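Side-chain contacts in peroxisomal membrane protein PEX15 (Saccharomyces cerevisiae, PDB 5VXV), which docks the AAA-ATPase pair PEX1 and PEX6 on the peroxisomal membrane, the piece described here being part of its helical, predicted cytoplasmic domain: residues D43-V46 / S47-I51; S89-L92 / V93-F97; S127-I130 / F131-T135; L149-I152 / F153-V157. One frame throughout, in Å; residues are numbered along the deposited sequence. Where two conformers were deposited one is given.

Contact 1 of 4, residues D43-V46 / S47-I51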
loop_
_atom_site.group_PDB
_atom_site.type_symbol
_atom_site.label_atom_id
_atom_site.label_comp_id
_atom_site.label_asym_id
_atom_site.label_seq_id
_atom_site.Cartn_x
_atom_site.Cartn_y
_atom_site.Cartn_z
ATOM N N ASP A 43 9.165 10.832 -2.074
ATOM C CA ASP A 43 9.462 9.812 -1.074
ATOM C C ASP A 43 9.002 10.251 0.314
ATOM O O ASP A 43 8.421 9.456 1.061
ATOM C CB ASP A 43 10.960 9.506 -1.078
ATOM C CG ASP A 43 11.270 8.080 -0.668
ATOM O OD1 ASP A 43 10.595 7.150 -1.163
ATOM O OD2 ASP A 43 12.198 7.884 0.144
ATOM N N LEU A 44 9.255 11.511 0.678
ATOM C CA LEU A 44 8.801 12.009 1.974
ATOM C C LEU A 44 7.282 11.996 2.058
ATOM O O LEU A 44 6.704 11.564 3.062
ATOM C CB LEU A 44 9.333 13.423 2.214
ATOM C CG LEU A 44 8.765 14.131 3.453
ATOM C CD1 LEU A 44 9.072 13.349 4.723
ATOM C CD2 LEU A 44 9.297 15.552 3.560
ATOM N N PHE A 45 6.615 12.478 1.010
ATOM C CA PHE A 45 5.159 12.540 1.018
ATOM C C PHE A 45 4.550 11.166 1.267
ATOM O O PHE A 45 3.662 11.011 2.113
ATOM C CB PHE A 45 4.662 13.121 -0.303
ATOM C CG PHE A 45 3.171 13.117 -0.436
ATOM C CD1 PHE A 45 2.399 13.997 0.302
ATOM C CD2 PHE A 45 2.541 12.233 -1.296
ATOM C CE1 PHE A 45 1.028 14.000 0.184
ATOM C CE2 PHE A 45 1.167 12.232 -1.420
ATOM C CZ PHE A 45 0.409 13.114 -0.680
ATOM N N VAL A 46 5.020 10.149 0.542
ATOM C CA VAL A 46 4.470 8.804 0.700
ATOM C C VAL A 46 4.752 8.271 2.100
ATOM O O VAL A 46 3.887 7.655 2.733
ATOM C CB VAL A 46 5.033 7.870 -0.388
ATOM C CG1 VAL A 46 4.572 6.433 -0.167
ATOM C CG2 VAL A 46 4.601 8.348 -1.764
ATOM N N SER A 47 5.965 8.496 2.609
ATOM C CA SER A 47 6.307 7.997 3.937
ATOM C C SER A 47 5.463 8.667 5.014
ATOM O O SER A 47 5.019 8.005 5.962
ATOM C CB SER A 47 7.794 8.211 4.214
ATOM O OG SER A 47 8.581 7.327 3.436
ATOM N N ALA A 48 5.233 9.974 4.890
ATOM C CA ALA A 48 4.418 10.678 5.874
ATOM C C ALA A 48 2.970 10.204 5.821
ATOM O O ALA A 48 2.353 9.940 6.859
ATOM C CB ALA A 48 4.504 12.187 5.645
ATOM N N CYS A 49 2.412 10.083 4.615
ATOM C CA CYS A 49 1.032 9.626 4.488
ATOM C C CYS A 49 0.856 8.212 5.019
ATOM O O CYS A 49 -0.212 7.880 5.547
ATOM C CB CYS A 49 0.586 9.703 3.028
ATOM S SG CYS A 49 0.308 11.391 2.457
ATOM N N ASP A 50 1.883 7.367 4.894
ATOM C CA ASP A 50 1.765 5.997 5.380
ATOM C C ASP A 50 1.649 5.947 6.899
ATOM O O ASP A 50 1.085 4.990 7.441
ATOM C CB ASP A 50 2.960 5.165 4.911
ATOM C CG ASP A 50 2.748 3.669 5.109
ATOM O OD1 ASP A 50 1.669 3.157 4.734
ATOM O OD2 ASP A 50 3.660 3.002 5.641
ATOM N N ILE A 51 2.169 6.958 7.600
ATOM C CA ILE A 51 2.095 6.974 9.057
ATOM C C ILE A 51 0.741 7.491 9.539
ATOM O O ILE A 51 0.260 7.072 10.597
ATOM C CB ILE A 51 3.248 7.811 9.641
ATOM C CG1 ILE A 51 4.595 7.149 9.334
ATOM C CG2 ILE A 51 3.090 7.981 11.152
ATOM C CD1 ILE A 51 5.798 8.032 9.607
HETATM O O HOH W 1 8.576 6.481 0.619
#

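Contact 2 of 4, residues S89-L92 / V93-F97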
loop_
_atom_site.group_PDB
_atom_site.type_symbol
_atom_site.label_atom_id
_atom_site.label_comp_id
_atom_site.label_asym_id
_atom_site.label_seq_id
_atom_site.Cartn_x
_atom_site.Cartn_y
_atom_site.Cartn_z
ATOM N N SER A 89 12.794 -1.669 -7.898
ATOM C CA SER A 89 13.797 -1.886 -6.864
ATOM C C SER A 89 13.374 -1.353 -5.500
ATOM O O SER A 89 14.058 -1.634 -4.510
ATOM C CB SER A 89 15.123 -1.234 -7.265
ATOM O OG SER A 89 15.109 0.160 -7.011
ATOM N N LYS A 90 12.278 -0.605 -5.420
ATOM C CA LYS A 90 11.793 -0.033 -4.164
ATOM C C LYS A 90 10.389 -0.566 -3.885
ATOM O O LYS A 90 9.402 0.178 -3.882
ATOM C CB LYS A 90 11.823 1.504 -4.221
ATOM C CG LYS A 90 13.238 2.078 -4.181
ATOM C CD LYS A 90 13.258 3.606 -4.182
ATOM C CE LYS A 90 12.487 4.185 -3.010
ATOM N NZ LYS A 90 12.753 5.641 -2.810
ATOM N N LEU A 91 10.307 -1.872 -3.622
ATOM C CA LEU A 91 9.011 -2.499 -3.401
ATOM C C LEU A 91 8.363 -2.032 -2.102
ATOM O O LEU A 91 7.133 -1.961 -2.020
ATOM C CB LEU A 91 9.171 -4.017 -3.407
ATOM C CG LEU A 91 7.893 -4.850 -3.312
ATOM C CD1 LEU A 91 6.901 -4.472 -4.403
ATOM C CD2 LEU A 91 8.245 -6.323 -3.406
ATOM N N LEU A 92 9.158 -1.706 -1.079
ATOM C CA LEU A 92 8.566 -1.255 0.177
ATOM C C LEU A 92 7.830 0.068 0.001
ATOM O O LEU A 92 6.828 0.314 0.682
ATOM C CB LEU A 92 9.642 -1.137 1.262
ATOM C CG LEU A 92 10.370 -2.429 1.651
ATOM C CD1 LEU A 92 11.308 -2.192 2.831
ATOM C CD2 LEU A 92 9.388 -3.549 1.977
ATOM N N VAL A 93 8.297 0.924 -0.910
ATOM C CA VAL A 93 7.590 2.171 -1.184
ATOM C C VAL A 93 6.329 1.904 -1.993
ATOM O O VAL A 93 5.292 2.543 -1.781
ATOM C CB VAL A 93 8.523 3.163 -1.899
ATOM C CG1 VAL A 93 7.773 4.431 -2.276
ATOM C CG2 VAL A 93 9.706 3.492 -1.005
ATOM N N ILE A 94 6.402 0.971 -2.944
ATOM C CA ILE A 94 5.205 0.520 -3.649
ATOM C C ILE A 94 4.159 0.053 -2.648
ATOM O O ILE A 94 2.970 0.371 -2.770
ATOM C CB ILE A 94 5.575 -0.585 -4.659
ATOM C CG1 ILE A 94 6.348 0.026 -5.831
ATOM C CG2 ILE A 94 4.331 -1.315 -5.170
ATOM C CD1 ILE A 94 7.121 -0.975 -6.660
ATOM N N ASN A 95 4.590 -0.687 -1.624
ATOM C CA ASN A 95 3.656 -1.161 -0.610
ATOM C C ASN A 95 3.060 -0.002 0.180
ATOM O O ASN A 95 1.860 -0.000 0.477
ATOM C CB ASN A 95 4.358 -2.150 0.321
ATOM C CG ASN A 95 4.692 -3.461 -0.371
ATOM O OD1 ASN A 95 4.168 -3.757 -1.444
ATOM N ND2 ASN A 95 5.566 -4.250 0.240
ATOM N N LYS A 96 3.882 0.993 0.536
ATOM C CA LYS A 96 3.350 2.183 1.192
ATOM C C LYS A 96 2.299 2.864 0.324
ATOM O O LYS A 96 1.246 3.277 0.821
ATOM C CB LYS A 96 4.476 3.166 1.523
ATOM C CG LYS A 96 5.415 2.714 2.631
ATOM C CD LYS A 96 6.386 3.817 3.029
ATOM C CE LYS A 96 7.341 3.337 4.111
ATOM N NZ LYS A 96 8.260 4.412 4.597
ATOM N N PHE A 97 2.570 2.996 -0.978
ATOM C CA PHE A 97 1.612 3.628 -1.876
ATOM C C PHE A 97 0.282 2.884 -1.871
ATOM O O PHE A 97 -0.786 3.497 -1.757
ATOM C CB PHE A 97 2.188 3.697 -3.291
ATOM C CG PHE A 97 1.219 4.220 -4.310
ATOM C CD1 PHE A 97 1.081 5.582 -4.523
ATOM C CD2 PHE A 97 0.437 3.348 -5.050
ATOM C CE1 PHE A 97 0.181 6.060 -5.456
ATOM C CE2 PHE A 97 -0.463 3.822 -5.985
ATOM C CZ PHE A 97 -0.591 5.179 -6.186
#

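Contact 3 of 4, residues S127-I130 / F131-T135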
loop_
_atom_site.group_PDB
_atom_site.type_symbol
_atom_site.label_atom_id
_atom_site.label_comp_id
_atom_site.label_asym_id
_atom_site.label_seq_id
_atom_site.Cartn_x
_atom_site.Cartn_y
_atom_site.Cartn_z
ATOM N N SER A 127 -3.084 -7.018 -8.513
ATOM C CA SER A 127 -2.789 -8.333 -9.076
ATOM C C SER A 127 -2.037 -8.206 -10.396
ATOM O O SER A 127 -1.121 -8.990 -10.668
ATOM C CB SER A 127 -4.076 -9.145 -9.251
ATOM O OG SER A 127 -5.023 -8.467 -10.049
ATOM N N ASP A 128 -2.397 -7.222 -11.224
ATOM C CA ASP A 128 -1.608 -6.956 -12.422
ATOM C C ASP A 128 -0.163 -6.635 -12.061
ATOM O O ASP A 128 0.771 -7.110 -12.718
ATOM C CB ASP A 128 -2.212 -5.803 -13.226
ATOM C CG ASP A 128 -3.450 -6.209 -14.007
ATOM O OD1 ASP A 128 -3.676 -7.422 -14.212
ATOM O OD2 ASP A 128 -4.192 -5.299 -14.434
ATOM N N PHE A 129 0.045 -5.827 -11.019
ATOM C CA PHE A 129 1.411 -5.466 -10.660
ATOM C C PHE A 129 2.177 -6.662 -10.114
ATOM O O PHE A 129 3.376 -6.809 -10.379
ATOM C CB PHE A 129 1.443 -4.342 -9.632
ATOM C CG PHE A 129 2.818 -4.090 -9.110
ATOM C CD1 PHE A 129 3.741 -3.411 -9.885
ATOM C CD2 PHE A 129 3.215 -4.592 -7.885
ATOM C CE1 PHE A 129 5.020 -3.209 -9.435
ATOM C CE2 PHE A 129 4.498 -4.391 -7.429
ATOM C CZ PHE A 129 5.401 -3.702 -8.207
ATOM N N ILE A 130 1.516 -7.510 -9.324
ATOM C CA ILE A 130 2.185 -8.694 -8.792
ATOM C C ILE A 130 2.754 -9.531 -9.931
ATOM O O ILE A 130 3.889 -10.016 -9.855
ATOM C CB ILE A 130 1.220 -9.504 -7.906
ATOM C CG1 ILE A 130 0.917 -8.733 -6.617
ATOM C CG2 ILE A 130 1.816 -10.866 -7.556
ATOM C CD1 ILE A 130 -0.264 -9.274 -5.837
ATOM N N PHE A 131 1.985 -9.706 -11.009
ATOM C CA PHE A 131 2.489 -10.460 -12.153
ATOM C C PHE A 131 3.707 -9.775 -12.759
ATOM O O PHE A 131 4.709 -10.428 -13.075
ATOM C CB PHE A 131 1.396 -10.631 -13.209
ATOM C CG PHE A 131 1.874 -11.317 -14.462
ATOM C CD1 PHE A 131 1.827 -12.695 -14.574
ATOM C CD2 PHE A 131 2.386 -10.586 -15.520
ATOM C CE1 PHE A 131 2.274 -13.331 -15.715
ATOM C CE2 PHE A 131 2.838 -11.218 -16.666
ATOM C CZ PHE A 131 2.779 -12.594 -16.761
ATOM N N VAL A 132 3.629 -8.456 -12.949
ATOM C CA VAL A 132 4.769 -7.712 -13.477
ATOM C C VAL A 132 5.993 -7.934 -12.600
ATOM O O VAL A 132 7.097 -8.187 -13.095
ATOM C CB VAL A 132 4.429 -6.214 -13.596
ATOM C CG1 VAL A 132 5.679 -5.395 -13.931
ATOM C CG2 VAL A 132 3.363 -5.994 -14.659
ATOM N N TYR A 133 5.814 -7.842 -11.280
ATOM C CA TYR A 133 6.963 -7.896 -10.385
ATOM C C TYR A 133 7.631 -9.265 -10.420
ATOM O O TYR A 133 8.856 -9.362 -10.564
ATOM C CB TYR A 133 6.554 -7.542 -8.954
ATOM C CG TYR A 133 7.751 -7.501 -8.032
ATOM C CD1 TYR A 133 8.566 -6.380 -7.972
ATOM C CD2 TYR A 133 8.089 -8.595 -7.255
ATOM C CE1 TYR A 133 9.674 -6.344 -7.149
ATOM C CE2 TYR A 133 9.194 -8.572 -6.429
ATOM C CZ TYR A 133 9.985 -7.447 -6.382
ATOM O OH TYR A 133 11.088 -7.428 -5.560
ATOM N N ILE A 134 6.851 -10.341 -10.282
ATOM C CA ILE A 134 7.461 -11.664 -10.190
ATOM C C ILE A 134 8.024 -12.119 -11.532
ATOM O O ILE A 134 8.852 -13.036 -11.570
ATOM C CB ILE A 134 6.467 -12.704 -9.635
ATOM C CG1 ILE A 134 5.293 -12.928 -10.595
ATOM C CG2 ILE A 134 5.976 -12.271 -8.255
ATOM C CD1 ILE A 134 4.359 -14.049 -10.173
ATOM N N THR A 135 7.574 -11.515 -12.632
ATOM C CA THR A 135 8.132 -11.810 -13.948
ATOM C C THR A 135 9.397 -10.994 -14.196
ATOM O O THR A 135 10.468 -11.548 -14.466
ATOM C CB THR A 135 7.092 -11.519 -15.039
ATOM O OG1 THR A 135 5.910 -12.294 -14.805
ATOM C CG2 THR A 135 7.644 -11.844 -16.427
#

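Contact 4 of 4, residues L149-I152 / F153-V157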
loop_
_atom_site.group_PDB
_atom_site.type_symbol
_atom_site.label_atom_id
_atom_site.label_comp_id
_atom_site.label_asym_id
_atom_site.label_seq_id
_atom_site.Cartn_x
_atom_site.Cartn_y
_atom_site.Cartn_z
ATOM N N LEU A 149 3.750 -7.409 0.236
ATOM C CA LEU A 149 2.820 -7.049 -0.829
ATOM C C LEU A 149 1.637 -8.010 -0.873
ATOM O O LEU A 149 0.477 -7.587 -0.964
ATOM C CB LEU A 149 3.557 -7.030 -2.170
ATOM C CG LEU A 149 2.707 -6.827 -3.425
ATOM C CD1 LEU A 149 1.984 -5.489 -3.383
ATOM C CD2 LEU A 149 3.576 -6.940 -4.667
ATOM N N ILE A 150 1.907 -9.315 -0.811
ATOM C CA ILE A 150 0.816 -10.282 -0.861
ATOM C C ILE A 150 -0.053 -10.160 0.384
ATOM O O ILE A 150 -1.280 -10.295 0.317
ATOM C CB ILE A 150 1.363 -11.711 -1.034
ATOM C CG1 ILE A 150 2.261 -11.802 -2.274
ATOM C CG2 ILE A 150 0.213 -12.708 -1.142
ATOM C CD1 ILE A 150 1.591 -11.401 -3.577
ATOM N N GLU A 151 0.559 -9.881 1.535
ATOM C CA GLU A 151 -0.225 -9.793 2.759
ATOM C C GLU A 151 -1.070 -8.522 2.795
ATOM O O GLU A 151 -2.153 -8.523 3.389
ATOM C CB GLU A 151 0.701 -9.908 3.971
ATOM C CG GLU A 151 1.269 -11.323 4.105
ATOM C CD GLU A 151 1.960 -11.585 5.427
ATOM O OE1 GLU A 151 2.103 -10.638 6.229
ATOM O OE2 GLU A 151 2.362 -12.748 5.659
ATOM N N ILE A 152 -0.629 -7.444 2.139
ATOM C CA ILE A 152 -1.516 -6.296 1.949
ATOM C C ILE A 152 -2.738 -6.713 1.142
ATOM O O ILE A 152 -3.881 -6.428 1.512
ATOM C CB ILE A 152 -0.772 -5.134 1.263
ATOM C CG1 ILE A 152 0.300 -4.554 2.184
ATOM C CG2 ILE A 152 -1.757 -4.030 0.862
ATOM C CD1 ILE A 152 1.257 -3.606 1.482
ATOM N N PHE A 153 -2.507 -7.393 0.018
ATOM C CA PHE A 153 -3.610 -7.817 -0.835
ATOM C C PHE A 153 -4.614 -8.654 -0.052
ATOM O O PHE A 153 -5.824 -8.412 -0.115
ATOM C CB PHE A 153 -3.061 -8.598 -2.032
ATOM C CG PHE A 153 -4.110 -8.996 -3.034
ATOM C CD1 PHE A 153 -4.795 -10.190 -2.900
ATOM C CD2 PHE A 153 -4.402 -8.177 -4.113
ATOM C CE1 PHE A 153 -5.758 -10.561 -3.818
ATOM C CE2 PHE A 153 -5.365 -8.545 -5.036
ATOM C CZ PHE A 153 -6.043 -9.736 -4.886
ATOM N N ILE A 154 -4.129 -9.638 0.706
ATOM C CA ILE A 154 -5.032 -10.552 1.399
ATOM C C ILE A 154 -5.673 -9.872 2.606
ATOM O O ILE A 154 -6.900 -9.861 2.750
ATOM C CB ILE A 154 -4.286 -11.837 1.802
ATOM C CG1 ILE A 154 -3.858 -12.601 0.545
ATOM C CG2 ILE A 154 -5.168 -12.716 2.689
ATOM C CD1 ILE A 154 -3.013 -13.832 0.807
ATOM N N PHE A 155 -4.856 -9.298 3.494
ATOM C CA PHE A 155 -5.383 -8.856 4.782
ATOM C C PHE A 155 -6.035 -7.479 4.702
ATOM O O PHE A 155 -7.024 -7.222 5.396
ATOM C CB PHE A 155 -4.271 -8.853 5.833
ATOM C CG PHE A 155 -3.722 -10.220 6.138
ATOM C CD1 PHE A 155 -4.571 -11.265 6.459
ATOM C CD2 PHE A 155 -2.360 -10.460 6.095
ATOM C CE1 PHE A 155 -4.071 -12.525 6.733
ATOM C CE2 PHE A 155 -1.855 -11.715 6.367
ATOM C CZ PHE A 155 -2.711 -12.750 6.686
ATOM N N GLN A 156 -5.501 -6.574 3.884
ATOM C CA GLN A 156 -6.074 -5.237 3.814
ATOM C C GLN A 156 -7.160 -5.108 2.754
ATOM O O GLN A 156 -8.119 -4.353 2.955
ATOM C CB GLN A 156 -4.976 -4.201 3.556
ATOM C CG GLN A 156 -3.907 -4.166 4.640
ATOM C CD GLN A 156 -3.276 -2.795 4.803
ATOM O OE1 GLN A 156 -3.891 -1.771 4.500
ATOM N NE2 GLN A 156 -2.042 -2.769 5.293
ATOM N N VAL A 157 -7.051 -5.831 1.641
ATOM C CA VAL A 157 -8.013 -5.686 0.554
ATOM C C VAL A 157 -9.086 -6.767 0.652
ATOM O O VAL A 157 -10.270 -6.459 0.822
ATOM C CB VAL A 157 -7.308 -5.714 -0.815
ATOM C CG1 VAL A 157 -8.309 -5.467 -1.936
ATOM C CG2 VAL A 157 -6.203 -4.668 -0.859
#

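Contact 1 of 4, residues D43-V46 / S47-I51
The sulfur of C49 lies over one face of the F45 ring, 3.5 Å above its plane and displaced toward the rim. SG lies nearest the CE1-CZ side of the rim, 3.5 Å from CE1, and stands 3.8 Å from the centroid, 23° off the ring normal. F45 and C49 are one helical turn apart, and their first torsions bring the groups together: CG of F45 is anti to its backbone N (chi1 175°), while SG of C49 swings back beside its own N (chi1 -73°). Around the same ring lie F35, whose ring meets it, and the side chains of L21 and M24. Beneath the pair the backbone bond from C49 N to F45 O, 2.9 Å long, closes the turn. The polar flank of the helix carries a second i to i+4 link, this one through a water. The water donates to OD1 of D43 at 2.8 Å and accepts from OG of S47 at 2.9 Å, while S47 N also bonds to D43 O at 3.1 Å. OD1 of D43 is further engaged by a salt bridge to K90, and OG of S47 probably by a hydrogen bond from K96; farther along, D50 pairs with R99. Helix 39-51 is therefore amphipathic at this point. Its thiol and ring sit in an apolar setting between helices, where dispersion and the polarisable sulfur probably account for the contact, whereas the carboxylate of D43 probably offsets the charge of K90, with the S47 hydroxyl and the water supplying hydrogen-bond partners alone.

Contact 2 of 4, residues S89-L92 / V93-F97
The carbonyl oxygen of K90 takes two backbone N-H groups at the start of helix 91-108: that of I94 at 3.2 Å, in the carbonyl plane and nearly straight (166°), and a weak one from V93 N at 3.3 Å. K90 occupies the N-cap position, so its carbonyl opens the bonding pattern of the helix. The next bonds of the series are N95 N to L91 O at 2.9 Å and K96 N to L92 O at 3.0 Å. The K90 side chain runs beside V93 and points the same way; a bend at chi3 (58°) lays its CE against V93 CG2 at 3.5 Å, tighter than usual for two carbons, before NZ goes on to D43. On the apolar side, L91 CD1 meets I94 CB at 4.1 Å and also reaches the amide of N95, the side chains crossing at a slant. That amide folds back over the turn, with CG beside its own N (chi1 -69°) and 3.3 Å from L91 O, while ND2 is held by E148 and the carbonyl of G145. K96 stays extended beyond CG, toward S47. L91 and I94 look toward F129 of helix 112-136, I94 also touching I84 of helix 75-86; N95 faces helix 143-161, and V93 and K96 rest on helix 39-51.

Contact 3 of 4, residues S127-I130 / F131-T135
Helix 112-136, near its C-terminal end, turns an aromatic pair inward and a third aromatic, F131, outward within two turns, and F129 and Y133 make the inward contact. They are spaced i to i+4 with their side chains alongside each other, pointing the same way. It is not a ring stack: Y133 CB sits over one face of the F129 ring, 4.1 Å from CE2, and F129 CZ approaches Y133 CD1 at 4.2 Å. Both rings leave the helix with CG anti to the backbone N (chi1 172° and -176°). Between the two residues runs a short backbone bond, Y133 N to F129 O at 2.8 Å. Next to this pair, I130 and I134 touch loosely, CG2 to CG2 at 4.4 Å. CG1 of I134 is wedged between its own N and carbonyl carbon (chi1 65°), which puts it 3.3 Å from I130 O. F131 and V132 remain on the surface. There, in the conformer given, the hydroxyl OG1 of T135 donates to F131 O at 2.8 Å and lies 3.6 Å above the centre of the F131 ring. T135 N binds the same oxygen from the opposite face of the carbonyl plane, so in that conformer the pair grips it from two sides. The phenol of Y133 is held at its end by the backbone N of D142, just ahead of helix 143-161. F129 packs on L91, I94 and F98 of helix 91-108, while I130 and I134 lean on L149, I150 and L146 of helix 143-161.

Contact 4 of 4, residues L149-I152 / F153-V157
I150 and I154 lie on the buried side of this turn, CG2 of the first meeting CD1 of the second at 3.9 Å with the branches at a slant; E151, F155 and Q156 make the partly exposed side. There the glutamate and the phenylalanine run alongside, pointing the same way. CB of E151 is 3.8 Å from CD2 of F155, and its CD sits at the ring edge, in plane, with the carboxylate turned 73° against the ring. The chain of E151 stays extended beyond CG, carrying OE2 away from the ring edge to S203 and Q147. F155 has CG beside its own N (chi1 -65°), a placement that directs the ring back along E151, while CG2 of I154 covers part of one ring face from 4.0 Å. Packing is tight around I152 O, where the backbone widens into a pi-type turn at 153-157: this oxygen accepts both Q156 N at 2.9 Å and V157 N at 3.2 Å. Q156 CB also crowds it at 3.2 Å, whereas CG2 of I152 lies a looser 4.2 Å from Q156 CB. Helix 143-161 is thereby enclosed on several sides: L149 and I152 lie on N95 of helix 91-108, L149 and I150 on I130 of helix 112-136, F153 and I154 on L174 and Y171 of helix 168-177, and I150, I154 and F155 against I200 and I204 of helix 196-217.

All four are local contacts within single helices of one all-helical domain, mostly of i to i+4 spacing. Contacts 1 and 4 are buried, whereas contacts 2 and 3 each keep a surface-facing side. Contact 2 lies between the others and touches all three: to contact 1 through lysines on acidic and hydroxyl oxygens, to contacts 3 and 4 largely through apolar side chains. Contacts 3 and 4 meet through isoleucines, L149 and F129. Contacts 1 and 3, with centres about 23 Å apart, lie on opposite sides of the chain's centre and do not touch. Charge marks the interface of contacts 1 and 2, mainly apolar groups the three interfaces among contacts 2, 3 and 4.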